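Local coordinates for beta-lactamase inhibitory protein BLIP-I (Streptomyces exfoliatus, PDB 3GMV), which probably inhibits beta-lactamases by binding to them, using a two-layer alpha/beta sandwich, at residues A[138-141]-A[146-149]; A[19-24]-A[38-43]; A[110-113]-A[117-120]; A[7-12]-A[70-75]. All blocks are in the same frame, centred on the assembly; numbering follows the deposited sequence.

Contact 1. Residues A[138-141]-A[146-149]; sequences ASFH and VLTY
His141 and Tyr149 form an antiparallel hydrogen-bonded pair, and their side chains run alongside each other on one face of the sheet. Starting at the base of Tyr149, CB packs against His141 CB at 3.6 Å and also meets ND1; CG remains close to ND1. CD2 then stands over the centre of the imidazole, 3.5 Å above its plane, and CE2 just brushes CE1. The phenol is set there by a chi1 of -176°, CG anti to the backbone N, and the two ring planes end up 40° apart, an oblique pairing. Tyr149, on the outermost strand 146-153, is exposed, and a flat ring there can cover the partly exposed imidazole. Beneath them His141 N donates to Tyr149 O at 2.9 Å, and Thr148 N to His141 O at 2.9 Å; Tyr149 N adds a weak bond to that same carbonyl. On the other face Leu147 CD1 reaches Phe140 CB at 3.8 Å, and the buried Phe140 packs on Thr87 and Val100 of loops. Thr148 OG1 bonds Thr143 OG1 across the turn. With Thr148 and Tyr149 both opposite His141, the hairpin carries a classic beta bulge.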
loop_
_atom_site.group_PDB
_atom_site.type_symbol
_atom_site.label_atom_id
_atom_site.label_comp_id
_atom_site.label_asym_id
_atom_site.label_seq_id
_atom_site.Cartn_x
_atom_site.Cartn_y
_atom_site.Cartn_z
ATOM N N ALA A 138 0.989 13.411 -1.714
ATOM C CA ALA A 138 1.493 13.269 -0.349
ATOM C C ALA A 138 1.368 11.811 0.080
ATOM O O ALA A 138 0.496 11.073 -0.414
ATOM C CB ALA A 138 0.729 14.201 0.600
ATOM N N SER A 139 2.249 11.395 0.989
ATOM C CA SER A 139 2.218 10.062 1.578
ATOM C C SER A 139 2.077 10.228 3.087
ATOM O O SER A 139 2.738 11.083 3.697
ATOM C CB SER A 139 3.535 9.331 1.310
ATOM O OG SER A 139 3.660 9.102 -0.096
ATOM N N PHE A 140 1.291 9.350 3.692
ATOM C CA PHE A 140 1.069 9.384 5.123
ATOM C C PHE A 140 1.085 7.956 5.604
ATOM O O PHE A 140 0.374 7.119 5.054
ATOM C CB PHE A 140 -0.315 9.983 5.426
ATOM C CG PHE A 140 -0.457 11.416 5.009
ATOM C CD1 PHE A 140 0.205 12.423 5.709
ATOM C CD2 PHE A 140 -1.293 11.768 3.953
ATOM C CE1 PHE A 140 0.059 13.765 5.299
ATOM C CE2 PHE A 140 -1.464 13.103 3.575
ATOM C CZ PHE A 140 -0.775 14.092 4.234
ATOM N N HIS A 141 1.877 7.654 6.629
ATOM C CA HIS A 141 1.852 6.295 7.178
ATOM C C HIS A 141 1.310 6.340 8.609
ATOM O O HIS A 141 1.702 7.208 9.398
ATOM C CB HIS A 141 3.267 5.653 7.149
ATOM C CG HIS A 141 3.865 5.572 5.774
ATOM N ND1 HIS A 141 5.147 5.133 5.557
ATOM C CD2 HIS A 141 3.375 5.912 4.559
ATOM C CE1 HIS A 141 5.421 5.183 4.268
ATOM N NE2 HIS A 141 4.369 5.667 3.637
ATOM N N VAL A 146 -1.750 6.193 14.556
ATOM C CA VAL A 146 -1.045 7.471 14.796
ATOM C C VAL A 146 -0.095 7.801 13.638
ATOM O O VAL A 146 0.564 6.910 13.083
ATOM C CB VAL A 146 -0.262 7.431 16.112
ATOM C CG1 VAL A 146 0.581 8.732 16.328
ATOM C CG2 VAL A 146 -1.233 7.146 17.297
ATOM N N LEU A 147 -0.047 9.075 13.243
ATOM C CA LEU A 147 0.819 9.420 12.103
ATOM C C LEU A 147 2.320 9.272 12.419
ATOM O O LEU A 147 2.851 9.949 13.308
ATOM C CB LEU A 147 0.483 10.828 11.566
ATOM C CG LEU A 147 1.184 11.208 10.248
ATOM C CD1 LEU A 147 0.626 10.387 9.067
ATOM C CD2 LEU A 147 0.933 12.688 9.949
ATOM N N THR A 148 2.999 8.361 11.721
ATOM C CA THR A 148 4.425 8.116 11.951
ATOM C C THR A 148 5.292 8.477 10.741
ATOM O O THR A 148 6.519 8.423 10.826
ATOM C CB THR A 148 4.674 6.637 12.371
ATOM O OG1 THR A 148 4.038 5.784 11.410
ATOM C CG2 THR A 148 4.042 6.361 13.744
ATOM N N TYR A 149 4.667 8.833 9.612
ATOM C CA TYR A 149 5.452 9.311 8.448
ATOM C C TYR A 149 4.612 10.238 7.598
ATOM O O TYR A 149 3.468 9.937 7.330
ATOM C CB TYR A 149 5.893 8.139 7.561
ATOM C CG TYR A 149 6.783 8.575 6.399
ATOM C CD1 TYR A 149 8.075 9.032 6.624
ATOM C CD2 TYR A 149 6.323 8.546 5.097
ATOM C CE1 TYR A 149 8.912 9.416 5.580
ATOM C CE2 TYR A 149 7.171 8.968 4.008
ATOM C CZ TYR A 149 8.447 9.402 4.283
ATOM O OH TYR A 149 9.279 9.795 3.261
#

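Contact 2. Residues A[19-24]-A[38-43]; sequences EVWEIG and DSILCF
Ile40 drives its CD1 methyl into the angle between Val20 and Trp21 on the helix. Ile40 CD1 lies 4.0 Å from Val20 CG1 and 3.9 Å from Trp21 CE3, where it comes to the edge of the indole, near the ring plane. Ile40 CG2 follows the same rim and approaches Trp21 CZ3 at 4.1 Å, so both branches of the isoleucine are used. Trp21 has CG anti to its own nitrogen (chi1 -175°), which swings the six-membered ring from the flank of the helix down to the strand. One turn further on, Gly24 CA sits 4.3 Å from Cys42 SG; Gly24, with no side chain, brings the helix backbone itself up to the sulfur.

The second shell fixes these groups. Cys42 is tied by a disulfide to Cys30, which also touches Trp21 and Ile40, while Phe57 of strand 52-57 lies against both Val20 and Ile40. The axes of helix segment 19-24 and strand 40-43 are 7° from parallel and 9.7 Å apart, one layer of the sandwich over the other. No hydrogen bond crosses between the segments: branched aliphatic groups, an indole edge and a sulfur hold them by dispersion and by the exclusion of water.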
loop_
_atom_site.group_PDB
_atom_site.type_symbol
_atom_site.label_atom_id
_atom_site.label_comp_id
_atom_site.label_asym_id
_atom_site.label_seq_id
_atom_site.Cartn_x
_atom_site.Cartn_y
_atom_site.Cartn_z
ATOM N N GLU A 19 -0.639 -20.170 -0.513
ATOM C CA GLU A 19 -1.986 -19.608 -0.611
ATOM C C GLU A 19 -1.957 -18.286 -1.373
ATOM O O GLU A 19 -2.804 -18.005 -2.226
ATOM C CB GLU A 19 -2.611 -19.413 0.787
ATOM C CG GLU A 19 -3.200 -20.748 1.266
ATOM C CD GLU A 19 -3.574 -20.746 2.737
ATOM O OE1 GLU A 19 -3.096 -19.888 3.499
ATOM O OE2 GLU A 19 -4.389 -21.602 3.116
ATOM N N VAL A 20 -0.995 -17.445 -1.028
ATOM C CA VAL A 20 -0.878 -16.168 -1.690
ATOM C C VAL A 20 -0.504 -16.311 -3.166
ATOM O O VAL A 20 -1.066 -15.625 -4.018
ATOM C CB VAL A 20 0.169 -15.281 -0.950
ATOM C CG1 VAL A 20 0.379 -13.998 -1.748
ATOM C CG2 VAL A 20 -0.350 -14.959 0.463
ATOM N N TRP A 21 0.460 -17.191 -3.464
ATOM C CA TRP A 21 0.862 -17.478 -4.849
ATOM C C TRP A 21 -0.360 -17.923 -5.684
ATOM O O TRP A 21 -0.541 -17.457 -6.823
ATOM C CB TRP A 21 1.945 -18.568 -4.834
ATOM C CG TRP A 21 2.575 -18.904 -6.176
ATOM C CD1 TRP A 21 2.283 -19.965 -6.958
ATOM C CD2 TRP A 21 3.644 -18.206 -6.812
ATOM N NE1 TRP A 21 3.093 -19.975 -8.069
ATOM C CE2 TRP A 21 3.939 -18.896 -8.000
ATOM C CE3 TRP A 21 4.381 -17.054 -6.490
ATOM C CZ2 TRP A 21 4.929 -18.471 -8.886
ATOM C CZ3 TRP A 21 5.349 -16.634 -7.344
ATOM C CH2 TRP A 21 5.619 -17.336 -8.555
ATOM N N GLU A 22 -1.198 -18.788 -5.116
ATOM C CA GLU A 22 -2.372 -19.293 -5.820
ATOM C C GLU A 22 -3.352 -18.144 -6.098
ATOM O O GLU A 22 -3.823 -17.965 -7.232
ATOM C CB GLU A 22 -3.042 -20.431 -5.028
ATOM C CG GLU A 22 -4.451 -20.807 -5.570
ATOM C CD GLU A 22 -4.417 -21.588 -6.869
ATOM O OE1 GLU A 22 -3.368 -22.161 -7.203
ATOM O OE2 GLU A 22 -5.458 -21.664 -7.564
ATOM N N ILE A 23 -3.660 -17.365 -5.078
ATOM C CA ILE A 23 -4.629 -16.276 -5.242
ATOM C C ILE A 23 -4.099 -15.227 -6.228
ATOM O O ILE A 23 -4.832 -14.724 -7.077
ATOM C CB ILE A 23 -4.982 -15.617 -3.895
ATOM C CG1 ILE A 23 -5.828 -16.594 -3.050
ATOM C CG2 ILE A 23 -5.768 -14.348 -4.152
ATOM C CD1 ILE A 23 -5.873 -16.185 -1.568
ATOM N N GLY A 24 -2.817 -14.889 -6.113
ATOM C CA GLY A 24 -2.229 -13.892 -6.984
ATOM C C GLY A 24 -2.243 -14.253 -8.458
ATOM O O GLY A 24 -2.147 -13.372 -9.295
ATOM N N ASP A 38 12.702 -14.042 -1.120
ATOM C CA ASP A 38 11.695 -14.987 -0.624
ATOM C C ASP A 38 10.256 -14.476 -0.844
ATOM O O ASP A 38 9.285 -15.214 -0.634
ATOM C CB ASP A 38 11.897 -15.251 0.868
ATOM C CG ASP A 38 13.153 -16.083 1.152
ATOM O OD1 ASP A 38 13.751 -16.618 0.217
ATOM O OD2 ASP A 38 13.523 -16.188 2.326
ATOM N N SER A 39 10.120 -13.214 -1.246
ATOM C CA SER A 39 8.805 -12.583 -1.367
ATOM C C SER A 39 8.089 -12.937 -2.676
ATOM O O SER A 39 8.585 -13.739 -3.466
ATOM C CB SER A 39 8.955 -11.074 -1.200
ATOM O OG SER A 39 9.430 -10.787 0.138
ATOM N N ILE A 40 6.901 -12.373 -2.889
ATOM C CA ILE A 40 6.205 -12.575 -4.161
ATOM C C ILE A 40 5.874 -11.219 -4.690
ATOM O O ILE A 40 5.457 -10.357 -3.915
ATOM C CB ILE A 40 4.855 -13.343 -3.920
ATOM C CG1 ILE A 40 5.145 -14.783 -3.457
ATOM C CG2 ILE A 40 4.020 -13.359 -5.193
ATOM C CD1 ILE A 40 3.908 -15.566 -2.965
ATOM N N LEU A 41 5.955 -11.035 -6.008
ATOM C CA LEU A 41 5.537 -9.776 -6.622
ATOM C C LEU A 41 4.666 -10.149 -7.817
ATOM O O LEU A 41 5.042 -11.031 -8.603
ATOM C CB LEU A 41 6.775 -9.033 -7.133
ATOM C CG LEU A 41 6.631 -7.643 -7.750
ATOM C CD1 LEU A 41 6.069 -6.699 -6.722
ATOM C CD2 LEU A 41 8.020 -7.154 -8.214
ATOM N N CYS A 42 3.506 -9.510 -7.934
ATOM C CA CYS A 42 2.567 -9.787 -9.038
ATOM C C CYS A 42 2.211 -8.451 -9.696
ATOM O O CYS A 42 1.875 -7.493 -9.011
ATOM C CB CYS A 42 1.283 -10.456 -8.523
ATOM S SG CYS A 42 1.524 -11.915 -7.422
ATOM N N PHE A 43 2.279 -8.404 -11.026
ATOM C CA PHE A 43 1.951 -7.196 -11.803
ATOM C C PHE A 43 0.614 -7.392 -12.504
ATOM O O PHE A 43 0.321 -8.481 -12.957
ATOM C CB PHE A 43 3.044 -6.917 -12.842
ATOM C CG PHE A 43 4.307 -6.320 -12.271
ATOM C CD1 PHE A 43 4.414 -4.957 -12.050
ATOM C CD2 PHE A 43 5.403 -7.133 -11.966
ATOM C CE1 PHE A 43 5.581 -4.400 -11.533
ATOM C CE2 PHE A 43 6.571 -6.583 -11.447
ATOM C CZ PHE A 43 6.659 -5.214 -11.227
#

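Contact 3. Residues A[110-113]-A[117-120]; sequences ESYP and AKTG. With TAM (tris(hydroxyethyl)aminomethane), chain B.
The phenol ring of Tyr112 is met by Lys118 in two ways. At its edge, in the plane of the ring, lies Lys118 O, 3.4 Å from CE1, where the slightly positive ring hydrogens suit a carbonyl oxygen. The lysine's aliphatic chain makes the second approach: Lys118 CB touches Tyr112 CE1 obliquely at 3.6 Å, and from CG on the chain passes above the rim of one face. CG forms an off-centre CH-pi contact 4.2 Å from the ring centroid, and CE arrives near CZ and OH. A long flexible lysine suits this exposed place, because its methylenes can cover an aromatic surface while its charge remains at the end. The chain bends at its last torsion (chi4 85°), leaving NZ 5.7 Å from the centroid, a long cation-pi approach that can be at most a weak attraction.

Tyr112 is further held by Phe121, stacked on it, and by Phe13, which packs edge-to-face. Next along the chain, Pro113 turns its ring to the backbone of Gly120, with CD 3.2 Å from Gly120 O. Gly120 has a positive phi (73°), a conformation that glycine adopts readily, and its N is bonded to Asp144 OD2.

Pro113 also borders the bound tris(hydroxyethyl)aminomethane, whose exact position next to the proline is less sure; Thr58 and Trp64 complete the pocket. The arrangement is that of an irregular loop linking the antiparallel strands 105-111 and 122-128, with Tyr112 packed on Lys118 and a small-molecule site at its proline.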
loop_
_atom_site.group_PDB
_atom_site.type_symbol
_atom_site.label_atom_id
_atom_site.label_comp_id
_atom_site.label_asym_id
_atom_site.label_seq_id
_atom_site.Cartn_x
_atom_site.Cartn_y
_atom_site.Cartn_z
ATOM N N GLU A 110 -0.244 -2.392 3.874
ATOM C CA GLU A 110 -0.559 -2.636 5.301
ATOM C C GLU A 110 0.411 -3.705 5.787
ATOM O O GLU A 110 0.799 -4.592 5.010
ATOM C CB GLU A 110 -2.005 -3.115 5.505
ATOM C CG GLU A 110 -3.081 -2.077 5.219
ATOM C CD GLU A 110 -4.470 -2.598 5.451
ATOM O OE1 GLU A 110 -4.670 -3.832 5.360
ATOM O OE2 GLU A 110 -5.376 -1.772 5.699
ATOM N N SER A 111 0.826 -3.654 7.052
ATOM C CA SER A 111 1.723 -4.702 7.514
ATOM C C SER A 111 1.614 -4.879 9.022
ATOM O O SER A 111 1.265 -3.935 9.737
ATOM C CB SER A 111 3.170 -4.401 7.113
ATOM O OG SER A 111 3.696 -3.331 7.894
ATOM N N TYR A 112 1.850 -6.115 9.456
ATOM C CA TYR A 112 1.979 -6.456 10.871
ATOM C C TYR A 112 3.428 -6.896 11.119
ATOM O O TYR A 112 3.766 -8.070 10.967
ATOM C CB TYR A 112 1.004 -7.583 11.222
ATOM C CG TYR A 112 -0.445 -7.152 11.328
ATOM C CD1 TYR A 112 -0.903 -6.437 12.448
ATOM C CD2 TYR A 112 -1.369 -7.477 10.327
ATOM C CE1 TYR A 112 -2.216 -6.044 12.554
ATOM C CE2 TYR A 112 -2.711 -7.084 10.428
ATOM C CZ TYR A 112 -3.119 -6.367 11.551
ATOM O OH TYR A 112 -4.438 -5.988 11.653
ATOM N N PRO A 113 4.308 -5.944 11.451
ATOM C CA PRO A 113 5.727 -6.266 11.553
ATOM C C PRO A 113 6.023 -7.261 12.661
ATOM O O PRO A 113 7.065 -7.895 12.645
ATOM C CB PRO A 113 6.389 -4.922 11.848
ATOM C CG PRO A 113 5.373 -3.889 11.494
ATOM C CD PRO A 113 4.043 -4.522 11.731
ATOM N N ALA A 117 1.629 -11.398 16.283
ATOM C CA ALA A 117 1.187 -10.281 17.113
ATOM C C ALA A 117 0.709 -9.142 16.209
ATOM O O ALA A 117 1.224 -8.936 15.097
ATOM C CB ALA A 117 2.330 -9.830 18.024
ATOM N N LYS A 118 -0.298 -8.410 16.664
ATOM C CA LYS A 118 -0.950 -7.442 15.799
ATOM C C LYS A 118 -0.596 -6.005 16.190
ATOM O O LYS A 118 -1.171 -5.038 15.683
ATOM C CB LYS A 118 -2.456 -7.663 15.792
ATOM C CG LYS A 118 -2.906 -8.816 14.876
ATOM C CD LYS A 118 -4.395 -8.725 14.595
ATOM C CE LYS A 118 -4.776 -9.469 13.313
ATOM N NZ LYS A 118 -5.015 -10.922 13.552
ATOM N N THR A 119 0.375 -5.886 17.080
ATOM C CA THR A 119 0.872 -4.595 17.554
ATOM C C THR A 119 1.698 -3.891 16.482
ATOM O O THR A 119 2.410 -4.548 15.719
ATOM C CB THR A 119 1.792 -4.846 18.746
ATOM O OG1 THR A 119 2.672 -5.926 18.409
ATOM C CG2 THR A 119 0.969 -5.277 19.934
ATOM N N GLY A 120 1.640 -2.564 16.425
ATOM C CA GLY A 120 2.458 -1.839 15.451
ATOM C C GLY A 120 1.946 -1.992 14.021
ATOM O O GLY A 120 2.709 -1.891 13.061
HETATM C C TAM B . 9.697 -9.211 10.080
HETATM C C1 TAM B . 10.200 -7.849 9.653
HETATM C C2 TAM B . 9.891 -9.414 11.581
HETATM C C3 TAM B . 10.435 -10.286 9.308
HETATM C C4 TAM B . 9.320 -6.750 10.226
HETATM C C5 TAM B . 9.675 -8.122 12.365
HETATM C C6 TAM B . 9.762 -11.645 9.468
HETATM N N TAM B . 8.280 -9.304 9.760
HETATM O O4 TAM B . 9.809 -5.484 9.747
HETATM O O5 TAM B . 10.886 -7.747 13.054
HETATM O O6 TAM B . 8.704 -11.567 10.430
#

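Contact 4. Residues A[7-12]-A[70-75]; sequences KYEQIQ and YLYKAK
Tyr8, near the end of helix 5-10, and Leu71, in the loop after strand 63-69, are the residues whose backbones come nearest, yet their CA atoms are 8.6 Å apart and side chains must bridge the gap. Leu71 sends CD1 over one face of the Tyr8 ring, 3.5 Å above the plane and displaced from the ring centre, with Tyr8 CG 3.6 Å from this methyl. Tyr8 has CG anti to its backbone nitrogen (chi1 -174°), which carries the ring away from the helix to meet it. A leucine methyl on an aromatic face, a CH-pi contact, suits a buried ring whose hydroxyl bonds weakly to Asn68. The contact thus joins the first helix of the alpha/beta sandwich to a loop leaving the sheet, and Lys66 of strand 63-69 makes a cation-pi interaction with Tyr8 and a hydrogen bond to Tyr8 O. At the exposed border, Tyr72 OH donates to Glu9 OE2 in a hydrogen bond of 2.4 Å, so short that its exact length is doubtful. OE2 lies at the ring's edge, with the carboxylate and phenol planes only 7° apart. Glu9 stretches out beyond CG to reach it, while Tyr72 CE2 lies 4.1 Å from Tyr8 CD2.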
loop_
_atom_site.group_PDB
_atom_site.type_symbol
_atom_site.label_atom_id
_atom_site.label_comp_id
_atom_site.label_asym_id
_atom_site.label_seq_id
_atom_site.Cartn_x
_atom_site.Cartn_y
_atom_site.Cartn_z
ATOM N N LYS A 7 -7.814 -9.595 -6.313
ATOM C CA LYS A 7 -6.942 -10.638 -5.755
ATOM C C LYS A 7 -6.149 -10.111 -4.553
ATOM O O LYS A 7 -5.984 -10.799 -3.540
ATOM C CB LYS A 7 -6.009 -11.214 -6.843
ATOM C CG LYS A 7 -6.825 -12.014 -7.896
ATOM C CD LYS A 7 -6.081 -12.412 -9.128
ATOM C CE LYS A 7 -6.945 -13.448 -9.856
ATOM N NZ LYS A 7 -6.957 -14.750 -9.119
ATOM N N TYR A 8 -5.633 -8.893 -4.683
ATOM C CA TYR A 8 -4.950 -8.210 -3.570
ATOM C C TYR A 8 -5.799 -8.225 -2.299
ATOM O O TYR A 8 -5.299 -8.533 -1.225
ATOM C CB TYR A 8 -4.628 -6.757 -3.969
ATOM C CG TYR A 8 -3.793 -5.933 -2.978
ATOM C CD1 TYR A 8 -2.419 -6.092 -2.891
ATOM C CD2 TYR A 8 -4.396 -4.961 -2.176
ATOM C CE1 TYR A 8 -1.642 -5.303 -1.979
ATOM C CE2 TYR A 8 -3.641 -4.161 -1.307
ATOM C CZ TYR A 8 -2.280 -4.349 -1.216
ATOM O OH TYR A 8 -1.514 -3.570 -0.348
ATOM N N GLU A 9 -7.073 -7.876 -2.418
ATOM C CA GLU A 9 -7.979 -7.865 -1.263
ATOM C C GLU A 9 -8.286 -9.260 -0.700
ATOM O O GLU A 9 -8.527 -9.393 0.496
ATOM C CB GLU A 9 -9.271 -7.098 -1.612
ATOM C CG GLU A 9 -8.968 -5.643 -2.057
ATOM C CD GLU A 9 -10.097 -5.012 -2.890
ATOM O OE1 GLU A 9 -11.193 -5.612 -2.997
ATOM O OE2 GLU A 9 -9.873 -3.923 -3.447
ATOM N N GLN A 10 -8.299 -10.280 -1.553
ATOM C CA GLN A 10 -8.561 -11.648 -1.123
ATOM C C GLN A 10 -7.374 -12.172 -0.300
ATOM O O GLN A 10 -7.540 -13.103 0.496
ATOM C CB GLN A 10 -8.761 -12.544 -2.349
ATOM C CG GLN A 10 -10.106 -12.296 -3.009
ATOM C CD GLN A 10 -10.158 -12.755 -4.429
ATOM O OE1 GLN A 10 -9.443 -13.667 -4.824
ATOM N NE2 GLN A 10 -11.025 -12.121 -5.219
ATOM N N ILE A 11 -6.191 -11.604 -0.547
ATOM C CA ILE A 11 -4.947 -12.011 0.136
ATOM C C ILE A 11 -4.953 -11.379 1.526
ATOM O O ILE A 11 -5.212 -10.179 1.650
ATOM C CB ILE A 11 -3.711 -11.601 -0.686
ATOM C CG1 ILE A 11 -3.619 -12.553 -1.889
ATOM C CG2 ILE A 11 -2.419 -11.721 0.137
ATOM C CD1 ILE A 11 -2.767 -12.027 -3.072
ATOM N N GLN A 12 -4.698 -12.196 2.556
ATOM C CA GLN A 12 -4.888 -11.787 3.934
ATOM C C GLN A 12 -3.706 -12.139 4.823
ATOM O O GLN A 12 -3.023 -13.155 4.611
ATOM C CB GLN A 12 -6.151 -12.472 4.489
ATOM C CG GLN A 12 -7.435 -11.830 3.913
ATOM C CD GLN A 12 -8.659 -12.620 4.174
ATOM O OE1 GLN A 12 -9.253 -13.194 3.234
ATOM N NE2 GLN A 12 -9.078 -12.668 5.425
ATOM N N TYR A 70 -0.424 1.660 -7.474
ATOM C CA TYR A 70 -1.321 1.847 -8.628
ATOM C C TYR A 70 -2.496 0.894 -8.739
ATOM O O TYR A 70 -3.237 0.965 -9.716
ATOM C CB TYR A 70 -0.534 1.905 -9.975
ATOM C CG TYR A 70 0.767 2.683 -9.927
ATOM C CD1 TYR A 70 0.837 3.918 -9.286
ATOM C CD2 TYR A 70 1.924 2.178 -10.506
ATOM C CE1 TYR A 70 2.024 4.622 -9.217
ATOM C CE2 TYR A 70 3.131 2.887 -10.445
ATOM C CZ TYR A 70 3.160 4.110 -9.800
ATOM O OH TYR A 70 4.342 4.813 -9.719
ATOM N N LEU A 71 -2.722 0.023 -7.756
ATOM C CA LEU A 71 -3.886 -0.850 -7.828
ATOM C C LEU A 71 -5.182 -0.077 -7.663
ATOM O O LEU A 71 -6.226 -0.534 -8.101
ATOM C CB LEU A 71 -3.849 -1.956 -6.756
ATOM C CG LEU A 71 -2.745 -2.993 -6.936
ATOM C CD1 LEU A 71 -2.771 -4.023 -5.810
ATOM C CD2 LEU A 71 -2.894 -3.694 -8.322
ATOM N N TYR A 72 -5.116 1.063 -6.975
ATOM C CA TYR A 72 -6.281 1.891 -6.731
ATOM C C TYR A 72 -6.010 3.325 -7.174
ATOM O O TYR A 72 -4.884 3.781 -7.137
ATOM C CB TYR A 72 -6.588 1.920 -5.233
ATOM C CG TYR A 72 -6.852 0.557 -4.674
ATOM C CD1 TYR A 72 -8.107 -0.013 -4.775
ATOM C CD2 TYR A 72 -5.843 -0.155 -4.023
ATOM C CE1 TYR A 72 -8.353 -1.272 -4.251
ATOM C CE2 TYR A 72 -6.077 -1.418 -3.508
ATOM C CZ TYR A 72 -7.326 -1.965 -3.626
ATOM O OH TYR A 72 -7.574 -3.223 -3.125
ATOM N N LYS A 73 -7.050 4.021 -7.624
ATOM C CA LYS A 73 -6.907 5.435 -7.966
ATOM C C LYS A 73 -7.811 6.195 -6.999
ATOM O O LYS A 73 -8.906 5.750 -6.676
ATOM C CB LYS A 73 -7.355 5.672 -9.429
ATOM C CG LYS A 73 -6.406 5.063 -10.473
ATOM C CD LYS A 73 -7.028 5.122 -11.879
ATOM C CE LYS A 73 -6.266 4.228 -12.852
ATOM N NZ LYS A 73 -4.809 4.535 -12.786
ATOM N N ALA A 74 -7.366 7.348 -6.542
ATOM C CA ALA A 74 -8.181 8.153 -5.642
ATOM C C ALA A 74 -9.521 8.494 -6.243
ATOM O O ALA A 74 -9.614 8.758 -7.435
ATOM C CB ALA A 74 -7.441 9.450 -5.279
ATOM N N LYS A 75 -10.547 8.478 -5.413
ATOM C CA LYS A 75 -11.900 8.848 -5.819
ATOM C C LYS A 75 -11.949 10.292 -6.271
ATOM O O LYS A 75 -12.491 10.606 -7.360
ATOM C CB LYS A 75 -12.889 8.621 -4.689
ATOM C CG LYS A 75 -14.278 9.227 -4.933
ATOM C CD LYS A 75 -15.330 8.691 -3.957
ATOM C CE LYS A 75 -16.489 9.702 -3.811
ATOM N NZ LYS A 75 -17.454 9.366 -2.734
#

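From the N terminus, helix 5-10 opens the longest loop, which contact 4 closes at residues 70-75. Contact 2 is nested inside it, bringing helix 17-24 onto strand 40-43. These two also touch: Lys7 NZ probably bonds Ile23 O, and Ile11 packs on Val20 and Ile23, so helices 5-10 and 17-24 are packed together at this end of the sheet. Contact 3 then closes the short loop between strands 105-111 and 122-128, and contact 1 the final hairpin of strands 137-143 and 146-153. These follow in series, and none crosses another. Contacts 1 and 2 lie on opposite sides of the chain's centre, about 26 Å apart between centres, yet both reach the same antiparallel sheet.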